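Local coordinates for alanine racemase (Acinetobacter baumannii, PDB 4QHR), which belongs to the alanine racemase family of pyridoxal phosphate enzymes, pairing an N-terminal TIM-barrel domain with a beta-rich C-terminal domain, at residues 197-202 against 218-223; 142-147 against 182-187; 232-237 against 345-350. All coordinates share one frame; numbering follows the deposited sequence.

Interaction 1 of 3, residues 197-202 against 218-223; sequences IFKWPE and SPFADK
The end of helix 194-199 faces the irregular chain 218-223 with F198 and P219 as the closest backbone pair, their CA atoms 9.3 Å apart, a spacing that only side chains bridge. F220 makes the largest share of the contact. The far end of its ring lies between two consecutive helix residues: CE2 is 3.8 Å from F198 CB, which sits at the ring edge near the ring plane, while CE1 is 3.6 Å from K199 CD. The F198 and F220 rings meet obliquely, with centroids 6.0 Å apart and planes at 70°. P219 CG lies over one face of the F220 ring and also comes to 4.4 Å from F198 CD2, a looser approach.

CG and CD of K199 lie along the F220 ring, and the bend about the CG-CD bond (chi3 68°) turns CE and NZ onward, NZ donating a hydrogen bond to the carbonyl O of A163. L228 on helix 225-228 touches F198, P219 and F220, and R19 and L23 of helix 10-23 pack on F198.

No hydrogen bond crosses between the segments, and their contact buries 158 Å² in all. The attachment is therefore apolar, made of ring carbons, a proline and the aliphatic part of a lysine; it is dispersive and hydrophobic, while the ammonium is hydrogen-bonded to A163 O, outside it.

Interaction 2 of 3, residues 142-147 against 182-187; sequences EVIKTL and ETCDPI
I144 of helix 139-149 meets C184 and I187 where helix 168-184 ends, and the CA atoms of I144 and C184 are 7.3 Å apart. The tight part is small and wholly apolar. I144 CG2, anti to the backbone N, lies 3.9 Å from C184 SG and 3.8 Å from I187 CD1, so one methyl serves both partners. I144 CD1 adds a second touch, 4.0 Å from the same SG. The I187 side chain lies nearly perpendicular to that of I144, arriving with the tip of its extended chain. L156 of strand 154-157 packs on both isoleucines, and V124 of strand 122-125 on I144.

The outer side is looser. K145 CE stays 4.6 Å from T183 O and 5.2 Å from T183 CG2, and K145 is exposed, as are D185 and P186 in the turn. The turn has its own internal bond: D185 OD1, also salt-bridged to K181, accepts from I187 N at 2.9 Å through its anti lone pair, an Asx turn around the cis peptide before P186. K148 NZ donates to the carbonyl O atoms of both C184 and P186, tying the end of helix 168-184 and the turn after it to helix 139-149.

Helix 139-149 packed on parallel strands 122-125 and 154-157, beside the end of helix 168-184, with I187 leading into strand 188-190, is typical of the outer helical layer of a TIM barrel.

Interaction 3 of 3, residues 232-237 against 345-350; sequences PVMTFT and CRLSSR
M234 and F236 both carry CG anti to the backbone N (chi1 -176° in each), which sends the two side chains from strand 234-237 toward L347. M234 stays extended through chi2 and bends at chi3, next to its sulfur. The two methyls of L347 take separate partners.

CD1 meets the methionine tip to tip, 3.7 Å from M234 SD and 3.9 Å from M234 CE. CD2 lies over one face of the F236 ring, displaced toward the rim: it is 3.6 Å from F236 CE2 and 3.9 Å from the ring centroid, 26° off the ring normal, which meets the geometry of a CH-pi contact. The F236 and L347 side chains run alongside each other in opposite senses. The backbones stay well apart, with the CA atoms of F236 and L347 9.7 Å from each other, and no hydrogen bond joins the segments. All three touching residues are buried, so this is an interior apolar junction. W323 packs against both M234 and F236.

After L347 the loop turns polar. S348 OG accepts from R350 N at 3.1 Å, with an N-H...O angle of 167°, forming an ST turn. R350 is then held by salt bridges to D275 and D303 and to E62 of the second subunit, while R346 NE donates to the carbonyl O of R346 of that subunit.

A strand of the C-terminal domain's mixed sheet covered by the chain leading into strand 352-355, with apolar side chains inward and arginines at the partner chain, fits the beta-rich C-terminal domain of a dimeric alanine racemase.

In the fold
The contacts come in series along the chain: interaction 2 closes before interaction 1 opens, and interaction 1 closes before interaction 3 opens. Interaction 2 is the outlying one, its centre 31 Å from that of the chain, in the helices around the eight-stranded parallel sheet of the N-terminal domain. Interaction 1 joins helix 194-199, which follows strand 188-190, to the loop after strand 207-208; its centre is 29 Å from that of interaction 2. Interaction 3, centre to centre 24 Å from interaction 1 and 42 Å from interaction 2, belongs to the C-terminal mixed sheet. None touches another, though V233 of interaction 3 packs on helix 10-23, and only interaction 3 reaches the second subunit.

Interaction 1 of 3, residues 197-202 against 218-223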
loop_
_atom_site.group_PDB
_atom_site.type_symbol
_atom_site.label_atom_id
_atom_site.label_comp_id
_atom_site.label_asym_id
_atom_site.label_seq_id
_atom_site.Cartn_x
_atom_site.Cartn_y
_atom_site.Cartn_z
ATOM N N ILE A 197 -22.597 14.943 6.377
ATOM C CA ILE A 197 -23.891 14.256 6.201
ATOM C C ILE A 197 -24.466 13.829 7.572
ATOM O O ILE A 197 -25.686 13.967 7.825
ATOM C CB ILE A 197 -23.787 13.089 5.168
ATOM C CG1 ILE A 197 -23.535 13.661 3.766
ATOM C CG2 ILE A 197 -25.060 12.241 5.159
ATOM C CD1 ILE A 197 -23.070 12.675 2.734
ATOM N N PHE A 198 -23.618 13.318 8.471
ATOM C CA PHE A 198 -24.087 12.906 9.788
ATOM C C PHE A 198 -24.380 14.114 10.688
ATOM O O PHE A 198 -25.387 14.123 11.415
ATOM C CB PHE A 198 -23.074 11.973 10.485
ATOM C CG PHE A 198 -23.134 10.563 10.023
ATOM C CD1 PHE A 198 -24.104 9.724 10.491
ATOM C CD2 PHE A 198 -22.222 10.067 9.137
ATOM C CE1 PHE A 198 -24.182 8.397 10.068
ATOM C CE2 PHE A 198 -22.262 8.765 8.730
ATOM C CZ PHE A 198 -23.261 7.927 9.183
ATOM N N LYS A 199 -23.542 15.132 10.600
ATOM C CA LYS A 199 -23.654 16.248 11.533
ATOM C C LYS A 199 -24.520 17.426 11.145
ATOM O O LYS A 199 -25.129 17.993 12.005
ATOM C CB LYS A 199 -22.315 16.749 11.871
ATOM C CG LYS A 199 -21.594 15.747 12.760
ATOM C CD LYS A 199 -20.110 16.046 12.849
ATOM C CE LYS A 199 -19.839 17.331 13.593
ATOM N NZ LYS A 199 -18.406 17.430 13.975
ATOM N N TRP A 200 -24.576 17.786 9.871
ATOM C CA TRP A 200 -25.163 19.052 9.460
ATOM C C TRP A 200 -26.105 18.898 8.278
ATOM O O TRP A 200 -25.804 19.427 7.204
ATOM C CB TRP A 200 -24.070 20.071 9.107
ATOM C CG TRP A 200 -23.100 20.282 10.162
ATOM C CD1 TRP A 200 -23.368 20.450 11.495
ATOM C CD2 TRP A 200 -21.659 20.320 10.041
ATOM N NE1 TRP A 200 -22.196 20.595 12.185
ATOM C CE2 TRP A 200 -21.139 20.529 11.322
ATOM C CE3 TRP A 200 -20.767 20.193 8.971
ATOM C CZ2 TRP A 200 -19.772 20.622 11.569
ATOM C CZ3 TRP A 200 -19.422 20.284 9.209
ATOM C CH2 TRP A 200 -18.930 20.504 10.507
ATOM N N PRO A 201 -27.274 18.253 8.483
ATOM C CA PRO A 201 -28.213 18.109 7.357
ATOM C C PRO A 201 -28.656 19.455 6.832
ATOM O O PRO A 201 -29.032 19.534 5.673
ATOM C CB PRO A 201 -29.400 17.301 7.941
ATOM C CG PRO A 201 -29.274 17.473 9.416
ATOM C CD PRO A 201 -27.798 17.631 9.715
ATOM N N GLU A 202 -28.601 20.505 7.654
ATOM C CA GLU A 202 -28.980 21.859 7.194
ATOM C C GLU A 202 -28.071 22.400 6.088
ATOM O O GLU A 202 -28.434 23.355 5.380
ATOM C CB GLU A 202 -29.046 22.862 8.365
ATOM C CG GLU A 202 -27.713 23.214 9.018
ATOM C CD GLU A 202 -27.252 22.249 10.132
ATOM O OE1 GLU A 202 -27.820 21.144 10.340
ATOM O OE2 GLU A 202 -26.273 22.624 10.789
ATOM N N SER A 218 -15.699 4.473 9.275
ATOM C CA SER A 218 -16.144 5.681 10.022
ATOM C C SER A 218 -15.418 6.976 9.692
ATOM O O SER A 218 -14.211 7.020 9.646
ATOM C CB SER A 218 -15.973 5.475 11.517
ATOM O OG SER A 218 -16.484 6.614 12.206
ATOM N N PRO A 219 -16.162 8.061 9.473
ATOM C CA PRO A 219 -15.492 9.385 9.345
ATOM C C PRO A 219 -15.055 9.992 10.709
ATOM O O PRO A 219 -14.434 11.039 10.692
ATOM C CB PRO A 219 -16.570 10.290 8.777
ATOM C CG PRO A 219 -17.819 9.597 8.897
ATOM C CD PRO A 219 -17.613 8.171 9.386
ATOM N N PHE A 220 -15.390 9.331 11.816
ATOM C CA PHE A 220 -15.223 9.877 13.183
ATOM C C PHE A 220 -14.337 8.972 14.035
ATOM O O PHE A 220 -14.553 7.758 14.100
ATOM C CB PHE A 220 -16.579 9.986 13.882
ATOM C CG PHE A 220 -17.591 10.812 13.139
ATOM C CD1 PHE A 220 -17.380 12.146 12.948
ATOM C CD2 PHE A 220 -18.788 10.258 12.677
ATOM C CE1 PHE A 220 -18.305 12.926 12.282
ATOM C CE2 PHE A 220 -19.731 11.030 12.009
ATOM C CZ PHE A 220 -19.474 12.375 11.794
ATOM N N ALA A 221 -13.397 9.583 14.744
ATOM C CA ALA A 221 -12.495 8.854 15.643
ATOM C C ALA A 221 -13.223 8.254 16.817
ATOM O O ALA A 221 -12.815 7.218 17.329
ATOM C CB ALA A 221 -11.369 9.777 16.135
ATOM N N ASP A 222 -14.323 8.883 17.226
ATOM C CA ASP A 222 -15.051 8.480 18.407
ATOM C C ASP A 222 -16.381 7.760 18.102
ATOM O O ASP A 222 -17.221 7.605 18.989
ATOM C CB ASP A 222 -15.271 9.717 19.305
ATOM C CG ASP A 222 -16.156 10.776 18.654
ATOM O OD1 ASP A 222 -16.422 10.716 17.438
ATOM O OD2 ASP A 222 -16.598 11.692 19.366
ATOM N N LYS A 223 -16.588 7.324 16.860
ATOM C CA LYS A 223 -17.772 6.556 16.533
ATOM C C LYS A 223 -17.408 5.358 15.724
ATOM O O LYS A 223 -16.636 5.477 14.769
ATOM C CB LYS A 223 -18.769 7.381 15.721
ATOM C CG LYS A 223 -19.259 8.627 16.428
ATOM C CD LYS A 223 -20.217 8.295 17.573
ATOM C CE LYS A 223 -20.551 9.569 18.337
ATOM N NZ LYS A 223 -21.768 9.338 19.155
#

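Interaction 2 of 3, residues 142-147 against 182-187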
loop_
_atom_site.group_PDB
_atom_site.type_symbol
_atom_site.label_atom_id
_atom_site.label_comp_id
_atom_site.label_asym_id
_atom_site.label_seq_id
_atom_site.Cartn_x
_atom_site.Cartn_y
_atom_site.Cartn_z
ATOM N N GLU A 142 -16.673 37.106 -8.154
ATOM C CA GLU A 142 -16.525 37.616 -9.498
ATOM C C GLU A 142 -16.467 36.495 -10.491
ATOM O O GLU A 142 -17.011 36.630 -11.569
ATOM C CB GLU A 142 -15.293 38.527 -9.594
ATOM C CG GLU A 142 -15.375 39.671 -8.566
ATOM C CD GLU A 142 -16.692 40.444 -8.706
ATOM O OE1 GLU A 142 -16.890 40.977 -9.834
ATOM O OE2 GLU A 142 -17.525 40.515 -7.744
ATOM N N VAL A 143 -15.803 35.390 -10.113
ATOM C CA VAL A 143 -15.703 34.199 -10.961
ATOM C C VAL A 143 -17.112 33.704 -11.233
ATOM O O VAL A 143 -17.486 33.534 -12.344
ATOM C CB VAL A 143 -14.853 33.094 -10.295
ATOM C CG1 VAL A 143 -14.964 31.761 -11.032
ATOM C CG2 VAL A 143 -13.392 33.528 -10.219
ATOM N N ILE A 144 -17.880 33.480 -10.191
ATOM C CA ILE A 144 -19.267 33.002 -10.354
ATOM C C ILE A 144 -20.128 33.965 -11.194
ATOM O O ILE A 144 -20.771 33.535 -12.157
ATOM C CB ILE A 144 -19.867 32.702 -9.001
ATOM C CG1 ILE A 144 -19.150 31.467 -8.419
ATOM C CG2 ILE A 144 -21.367 32.431 -9.105
ATOM C CD1 ILE A 144 -19.506 31.165 -6.999
ATOM N N LYS A 145 -20.081 35.246 -10.865
ATOM C CA LYS A 145 -20.788 36.251 -11.663
ATOM C C LYS A 145 -20.429 36.158 -13.117
ATOM O O LYS A 145 -21.327 36.161 -13.950
ATOM C CB LYS A 145 -20.605 37.649 -11.090
ATOM C CG LYS A 145 -21.363 37.748 -9.779
ATOM C CD LYS A 145 -21.579 39.152 -9.245
ATOM C CE LYS A 145 -22.358 39.030 -7.928
ATOM N NZ LYS A 145 -22.891 40.360 -7.531
ATOM N N THR A 146 -19.142 36.013 -13.433
ATOM C CA THR A 146 -18.720 35.928 -14.802
ATOM C C THR A 146 -19.193 34.658 -15.503
ATOM O O THR A 146 -19.651 34.696 -16.652
ATOM C CB THR A 146 -17.189 36.085 -14.885
ATOM O OG1 THR A 146 -16.824 37.318 -14.281
ATOM C CG2 THR A 146 -16.727 36.134 -16.302
ATOM N N LEU A 147 -19.108 33.531 -14.810
ATOM C CA LEU A 147 -19.547 32.279 -15.405
ATOM C C LEU A 147 -21.032 32.315 -15.698
ATOM O O LEU A 147 -21.489 31.872 -16.789
ATOM C CB LEU A 147 -19.232 31.099 -14.463
ATOM C CG LEU A 147 -17.746 30.797 -14.347
ATOM C CD1 LEU A 147 -17.467 29.861 -13.170
ATOM C CD2 LEU A 147 -17.235 30.206 -15.633
ATOM N N GLU A 182 -25.515 33.063 -0.148
ATOM C CA GLU A 182 -26.410 34.236 -0.108
ATOM C C GLU A 182 -26.055 35.229 -1.172
ATOM O O GLU A 182 -26.906 35.649 -1.957
ATOM C CB GLU A 182 -26.356 34.964 1.268
ATOM N N THR A 183 -24.794 35.604 -1.218
ATOM C CA THR A 183 -24.304 36.566 -2.219
ATOM C C THR A 183 -24.484 36.145 -3.708
ATOM O O THR A 183 -24.698 37.008 -4.583
ATOM C CB THR A 183 -22.812 36.928 -1.936
ATOM O OG1 THR A 183 -22.685 37.454 -0.606
ATOM C CG2 THR A 183 -22.339 37.954 -2.863
ATOM N N CYS A 184 -24.402 34.845 -3.989
ATOM C CA CYS A 184 -24.467 34.345 -5.357
ATOM C C CYS A 184 -25.776 33.650 -5.676
ATOM O O CYS A 184 -25.967 33.196 -6.798
ATOM C CB CYS A 184 -23.284 33.387 -5.631
ATOM S SG CYS A 184 -21.671 34.246 -5.663
ATOM N N ASP A 185 -26.690 33.566 -4.727
ATOM C CA ASP A 185 -27.973 32.939 -5.022
ATOM C C ASP A 185 -28.671 33.770 -6.114
ATOM O O ASP A 185 -28.464 34.997 -6.167
ATOM C CB ASP A 185 -28.849 32.847 -3.785
ATOM C CG ASP A 185 -28.928 31.446 -3.200
ATOM O OD1 ASP A 185 -28.925 30.453 -3.951
ATOM O OD2 ASP A 185 -29.092 31.358 -1.959
ATOM N N PRO A 186 -29.475 33.149 -6.976
ATOM C CA PRO A 186 -29.776 31.721 -6.932
ATOM C C PRO A 186 -28.621 30.850 -7.469
ATOM O O PRO A 186 -28.147 31.088 -8.594
ATOM C CB PRO A 186 -31.006 31.608 -7.846
ATOM C CG PRO A 186 -30.841 32.729 -8.860
ATOM C CD PRO A 186 -30.154 33.840 -8.097
ATOM N N ILE A 187 -28.206 29.843 -6.695
ATOM C CA ILE A 187 -27.134 28.942 -7.119
ATOM C C ILE A 187 -27.257 27.581 -6.429
ATOM O O ILE A 187 -27.688 27.491 -5.280
ATOM C CB ILE A 187 -25.747 29.609 -6.918
ATOM C CG1 ILE A 187 -24.609 28.861 -7.638
ATOM C CG2 ILE A 187 -25.382 29.841 -5.439
ATOM C CD1 ILE A 187 -23.259 29.531 -7.463
#

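Interaction 3 of 3, residues 232-237 against 345-350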
loop_
_atom_site.group_PDB
_atom_site.type_symbol
_atom_site.label_atom_id
_atom_site.label_comp_id
_atom_site.label_asym_id
_atom_site.label_seq_id
_atom_site.Cartn_x
_atom_site.Cartn_y
_atom_site.Cartn_z
ATOM N N PRO A 232 -19.553 -2.609 7.082
ATOM C CA PRO A 232 -18.224 -2.745 6.439
ATOM C C PRO A 232 -18.342 -3.439 5.091
ATOM O O PRO A 232 -18.995 -4.497 4.972
ATOM C CB PRO A 232 -17.435 -3.592 7.445
ATOM C CG PRO A 232 -18.052 -3.271 8.762
ATOM C CD PRO A 232 -19.516 -3.002 8.498
ATOM N N VAL A 233 -17.696 -2.882 4.081
ATOM C CA VAL A 233 -17.774 -3.444 2.748
ATOM C C VAL A 233 -16.614 -4.441 2.503
ATOM O O VAL A 233 -16.806 -5.535 1.917
ATOM C CB VAL A 233 -17.770 -2.308 1.729
ATOM C CG1 VAL A 233 -17.601 -2.832 0.291
ATOM C CG2 VAL A 233 -19.017 -1.465 1.848
ATOM N N MET A 234 -15.408 -4.068 2.911
ATOM C CA MET A 234 -14.236 -4.879 2.679
ATOM C C MET A 234 -13.934 -5.818 3.852
ATOM O O MET A 234 -13.836 -5.360 4.999
ATOM C CB MET A 234 -12.983 -3.996 2.469
ATOM C CG MET A 234 -11.744 -4.778 2.118
ATOM S SD MET A 234 -10.168 -3.915 1.954
ATOM C CE MET A 234 -10.545 -2.674 0.703
ATOM N N THR A 235 -13.732 -7.093 3.523
ATOM C CA THR A 235 -13.052 -8.030 4.424
ATOM C C THR A 235 -11.699 -8.433 3.842
ATOM O O THR A 235 -11.600 -8.879 2.659
ATOM C CB THR A 235 -13.922 -9.253 4.688
ATOM O OG1 THR A 235 -15.200 -8.790 5.112
ATOM C CG2 THR A 235 -13.319 -10.075 5.833
ATOM N N PHE A 236 -10.646 -8.312 4.648
ATOM C CA PHE A 236 -9.270 -8.604 4.203
ATOM C C PHE A 236 -8.859 -9.851 5.002
ATOM O O PHE A 236 -8.777 -9.808 6.234
ATOM C CB PHE A 236 -8.393 -7.379 4.502
ATOM C CG PHE A 236 -6.942 -7.452 4.023
ATOM C CD1 PHE A 236 -6.516 -8.244 2.939
ATOM C CD2 PHE A 236 -6.005 -6.655 4.638
ATOM C CE1 PHE A 236 -5.171 -8.235 2.543
ATOM C CE2 PHE A 236 -4.677 -6.651 4.264
ATOM C CZ PHE A 236 -4.258 -7.446 3.227
ATOM N N THR A 237 -8.635 -10.962 4.287
ATOM C CA THR A 237 -8.236 -12.236 4.916
ATOM C C THR A 237 -6.917 -12.854 4.452
ATOM O O THR A 237 -6.375 -12.534 3.412
ATOM C CB THR A 237 -9.347 -13.310 4.796
ATOM O OG1 THR A 237 -9.400 -13.851 3.463
ATOM C CG2 THR A 237 -10.707 -12.721 5.226
ATOM N N CYS A 345 -6.811 2.210 1.106
ATOM C CA CYS A 345 -6.180 2.704 -0.131
ATOM C C CYS A 345 -4.783 2.176 -0.427
ATOM O O CYS A 345 -4.320 2.378 -1.548
ATOM C CB CYS A 345 -6.098 4.242 -0.123
ATOM S SG CYS A 345 -7.696 5.009 -0.321
ATOM N N ARG A 346 -4.084 1.538 0.538
ATOM C CA ARG A 346 -2.668 1.181 0.328
ATOM C C ARG A 346 -2.413 -0.348 0.393
ATOM O O ARG A 346 -1.430 -0.807 0.921
ATOM C CB ARG A 346 -1.826 1.952 1.297
ATOM C CG ARG A 346 -1.678 3.456 0.905
ATOM C CD ARG A 346 -0.753 4.147 1.851
ATOM N NE ARG A 346 0.649 3.639 1.820
ATOM C CZ ARG A 346 1.500 3.731 2.848
ATOM N NH1 ARG A 346 1.115 4.277 4.011
ATOM N NH2 ARG A 346 2.751 3.269 2.762
ATOM N N LEU A 347 -3.353 -1.113 -0.138
ATOM C CA LEU A 347 -3.191 -2.553 -0.350
ATOM C C LEU A 347 -2.448 -2.767 -1.658
ATOM O O LEU A 347 -2.574 -1.991 -2.618
ATOM C CB LEU A 347 -4.543 -3.234 -0.449
ATOM C CG LEU A 347 -5.399 -3.124 0.796
ATOM C CD1 LEU A 347 -6.786 -3.529 0.474
ATOM C CD2 LEU A 347 -4.828 -3.979 1.905
ATOM N N SER A 348 -1.707 -3.828 -1.755
ATOM C CA SER A 348 -0.970 -4.046 -2.951
ATOM C C SER A 348 -1.827 -4.890 -3.903
ATOM O O SER A 348 -2.946 -5.289 -3.578
ATOM C CB SER A 348 0.349 -4.781 -2.617
ATOM O OG SER A 348 0.131 -6.163 -2.483
ATOM N N SER A 349 -1.253 -5.220 -5.058
ATOM C CA SER A 349 -1.933 -6.060 -6.037
ATOM C C SER A 349 -1.819 -7.554 -5.688
ATOM O O SER A 349 -2.445 -8.356 -6.343
ATOM C CB SER A 349 -1.401 -5.871 -7.468
ATOM O OG SER A 349 -0.017 -6.223 -7.485
ATOM N N ARG A 350 -1.088 -7.933 -4.649
ATOM C CA ARG A 350 -0.865 -9.368 -4.389
ATOM C C ARG A 350 -2.168 -10.095 -3.949
ATOM O O ARG A 350 -2.514 -11.143 -4.549
ATOM C CB ARG A 350 0.277 -9.571 -3.403
ATOM C CG ARG A 350 0.524 -11.047 -3.142
ATOM C CD ARG A 350 1.970 -11.260 -2.773
ATOM N NE ARG A 350 2.215 -10.707 -1.443
ATOM C CZ ARG A 350 3.383 -10.676 -0.823
ATOM N NH1 ARG A 350 4.485 -11.066 -1.413
ATOM N NH2 ARG A 350 3.439 -10.182 0.395
#